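Local structure of Keto/oxoacid ferredoxin oxidoreductase, gamma subunit (3ON3) at residues Gly4-Arg9 with Ala141-Val146. The protein is the gamma subunit of a keto/oxoacid ferredoxin oxidoreductase, which probably takes part in the oxidation of 2-oxoacids coupled to ferredoxin reduction. Residues are numbered along the deposited sequence; the frame is centred on the assembly and turned at random.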
ATOM      1  N   GLY B   4      -4.151  21.362   9.298  1.00108.64           N
ATOM      2  CA  GLY B   4      -5.124  21.118   8.248  1.00101.01           C
ATOM      3  C   GLY B   4      -4.759  19.934   7.373  1.00 89.29           C
ATOM      4  O   GLY B   4      -3.592  19.728   7.040  1.00 90.31           O
ATOM      5  N   ARG B   5      -5.763  19.150   6.996  1.00 77.21           N
ATOM      6  CA  ARG B   5      -5.529  17.962   6.187  1.00 65.49           C
ATOM      7  C   ARG B   5      -5.291  18.330   4.728  1.00 59.25           C
ATOM      8  O   ARG B   5      -5.922  19.240   4.195  1.00 71.89           O
ATOM      9  CB  ARG B   5      -6.699  16.985   6.317  1.00 55.00           C
ATOM     10  N   TYR B   6      -4.376  17.617   4.086  1.00 45.32           N
ATOM     11  CA  TYR B   6      -4.076  17.832   2.679  1.00 43.28           C
ATOM     12  C   TYR B   6      -4.116  16.487   1.981  1.00 39.10           C
ATOM     13  O   TYR B   6      -3.378  15.579   2.354  1.00 42.40           O
ATOM     14  CB  TYR B   6      -2.684  18.454   2.527  1.00 41.69           C
ATOM     15  CG  TYR B   6      -2.318  18.857   1.117  1.00 37.80           C
ATOM     16  CD1 TYR B   6      -2.521  20.164   0.677  1.00 44.35           C
ATOM     17  CD2 TYR B   6      -1.755  17.948   0.233  1.00 35.23           C
ATOM     18  CE1 TYR B   6      -2.180  20.556  -0.598  1.00 39.55           C
ATOM     19  CE2 TYR B   6      -1.429  18.328  -1.063  1.00 38.03           C
ATOM     20  CZ  TYR B   6      -1.636  19.638  -1.471  1.00 42.35           C
ATOM     21  OH  TYR B   6      -1.302  20.039  -2.749  1.00 42.66           O
ATOM     22  N   GLU B   7      -4.953  16.373   0.956  1.00 45.24           N
ATOM     23  CA  GLU B   7      -5.199  15.099   0.284  1.00 39.46           C
ATOM     24  C   GLU B   7      -4.687  15.023  -1.154  1.00 44.00           C
ATOM     25  O   GLU B   7      -4.984  15.867  -1.996  1.00 39.35           O
ATOM     26  CB  GLU B   7      -6.691  14.770   0.300  1.00 45.08           C
ATOM     27  CG  GLU B   7      -7.020  13.474  -0.454  1.00 56.90           C
ATOM     28  CD  GLU B   7      -8.482  13.051  -0.342  1.00 65.35           C
ATOM     29  OE1 GLU B   7      -9.293  13.791   0.255  1.00 62.40           O
ATOM     30  OE2 GLU B   7      -8.815  11.966  -0.857  1.00 72.69           O
ATOM     31  N   ILE B   8      -3.937  13.973  -1.439  1.00 37.88           N
ATOM     32  CA  ILE B   8      -3.433  13.760  -2.781  1.00 39.05           C
ATOM     33  C   ILE B   8      -4.006  12.441  -3.300  1.00 45.90           C
ATOM     34  O   ILE B   8      -4.151  11.480  -2.541  1.00 43.90           O
ATOM     35  CB  ILE B   8      -1.892  13.656  -2.781  1.00 40.01           C
ATOM     36  CG1 ILE B   8      -1.262  14.946  -2.248  1.00 50.16           C
ATOM     37  CG2 ILE B   8      -1.367  13.296  -4.176  1.00 44.37           C
ATOM     38  CD1 ILE B   8       0.191  14.784  -1.771  1.00 50.65           C
ATOM     39  N   ARG B   9      -4.326  12.386  -4.586  1.00 38.10           N
ATOM     40  CA  ARG B   9      -4.699  11.116  -5.177  1.00 35.07           C
ATOM     41  C   ARG B   9      -3.825  10.828  -6.373  1.00 36.69           C
ATOM     42  O   ARG B   9      -3.500  11.720  -7.160  1.00 42.62           O
ATOM     43  CB  ARG B   9      -6.180  11.093  -5.563  1.00 48.36           C
ATOM     44  CG  ARG B   9      -7.077  11.404  -4.402  1.00 58.30           C
ATOM     45  CD  ARG B   9      -8.542  11.231  -4.747  1.00 66.32           C
ATOM     46  NE  ARG B   9      -9.360  11.927  -3.764  1.00 74.75           N
ATOM     47  CZ  ARG B   9     -10.685  11.938  -3.755  1.00 76.68           C
ATOM     48  NH1 ARG B   9     -11.359  11.271  -4.683  1.00 83.60           N
ATOM     49  NH2 ARG B   9     -11.333  12.620  -2.816  1.00 72.43           N
ATOM     50  N   ALA B 141       7.478  18.153  -5.987  1.00 34.10           N
ATOM     51  CA  ALA B 141       7.782  19.484  -6.521  1.00 42.02           C
ATOM     52  C   ALA B 141       6.562  20.414  -6.489  1.00 40.47           C
ATOM     53  O   ALA B 141       6.639  21.514  -5.937  1.00 39.99           O
ATOM     54  CB  ALA B 141       8.343  19.398  -7.936  1.00 33.34           C
ATOM     55  N   LEU B 142       5.433  19.952  -7.033  1.00 39.61           N
ATOM     56  CA  LEU B 142       4.235  20.798  -7.170  1.00 41.37           C
ATOM     57  C   LEU B 142       3.466  21.108  -5.879  1.00 34.66           C
ATOM     58  O   LEU B 142       2.924  22.187  -5.737  1.00 41.66           O
ATOM     59  CB  LEU B 142       3.264  20.220  -8.214  1.00 43.64           C
ATOM     60  CG  LEU B 142       3.764  20.069  -9.651  1.00 48.58           C
ATOM     61  CD1 LEU B 142       2.771  19.272 -10.473  1.00 45.06           C
ATOM     62  CD2 LEU B 142       4.054  21.445 -10.316  1.00 43.06           C
ATOM     63  N   THR B 143       3.409  20.176  -4.936  1.00 36.99           N
ATOM     64  CA  THR B 143       2.588  20.387  -3.741  1.00 34.40           C
ATOM     65  C   THR B 143       3.361  21.011  -2.590  1.00 38.12           C
ATOM     66  O   THR B 143       2.799  21.745  -1.776  1.00 40.45           O
ATOM     67  CB  THR B 143       1.966  19.066  -3.245  1.00 32.78           C
ATOM     68  OG1 THR B 143       3.009  18.125  -2.938  1.00 31.47           O
ATOM     69  CG2 THR B 143       1.047  18.480  -4.305  1.00 24.15           C
ATOM     70  N   GLY B 144       4.655  20.705  -2.527  1.00 40.70           N
ATOM     71  CA  GLY B 144       5.479  21.054  -1.387  1.00 36.83           C
ATOM     72  C   GLY B 144       4.942  20.468  -0.092  1.00 31.38           C
ATOM     73  O   GLY B 144       5.179  21.013   0.964  1.00 37.17           O
ATOM     74  N   VAL B 145       4.219  19.354  -0.162  1.00 35.05           N
ATOM     75  CA  VAL B 145       3.608  18.810   1.050  1.00 45.89           C
ATOM     76  C   VAL B 145       4.655  18.161   1.972  1.00 51.47           C
ATOM     77  O   VAL B 145       4.530  18.208   3.201  1.00 43.63           O
ATOM     78  CB  VAL B 145       2.404  17.846   0.746  1.00 52.04           C
ATOM     79  CG1 VAL B 145       2.876  16.529   0.140  1.00 49.33           C
ATOM     80  CG2 VAL B 145       1.609  17.585   1.999  1.00 50.96           C
ATOM     81  N   VAL B 146       5.691  17.573   1.370  1.00 42.98           N
ATOM     82  CA  VAL B 146       6.811  16.996   2.119  1.00 28.40           C
ATOM     83  C   VAL B 146       8.117  17.564   1.578  1.00 38.46           C
ATOM     84  O   VAL B 146       8.165  17.992   0.420  1.00 30.61           O
ATOM     85  CB  VAL B 146       6.851  15.455   2.000  1.00 30.06           C
ATOM     86  CG1 VAL B 146       5.613  14.836   2.655  1.00 34.40           C
ATOM     87  CG2 VAL B 146       6.957  15.000   0.530  1.00 29.87           C
TER
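Y6 lies obliquely across T143 and V145, its hydroxyl end against the threonine and its CD2 side against the valine. Y6 OH comes within 3.2 Å of T143 CG2, a contact with a methyl and not a hydrogen bond, while Y6 CD2 sits 3.8 Å from V145 CG2. CG of Y6 stands anti to the backbone N and beside the carbonyl carbon (chi1 -174°), which leans the ring forward along the strand toward I8 and brings its hydroxyl to T143. Two residues on, I8 meets the other methyl of V145 tip to tip, CD1 to CG1 at 3.7 Å, and the same CD1 lies at the edge of the Y6 ring, in its plane. With an alanine in place of Y6, the T143 methyl and V145 CG2 would probably lose their aromatic cover and a gap would open between strand and turn. The contact seats the C-terminal end of helix 131-143, and the loop after it, on strand 6-12, an inner strand of the mixed sheet in this alpha/beta domain. The helix ends at T143, and G144 departs from it with positive phi. Behind the methyl contact, T143 OG1 accepts from V145 N at 3.3 Å in an ST turn, and it is also hydrogen-bonded to M139 O, one helical turn back. This fixes the threonine's rotation, CG2 facing the tyrosine. M25 of helix 18-32 touches both I8 and V145, and I58 of strand 52-59 also packs on V145. On the sheet's other side E7 and R9 form a salt bridge, OE2 to NE at 3.0 Å, and R9 NH1 also pairs with D88.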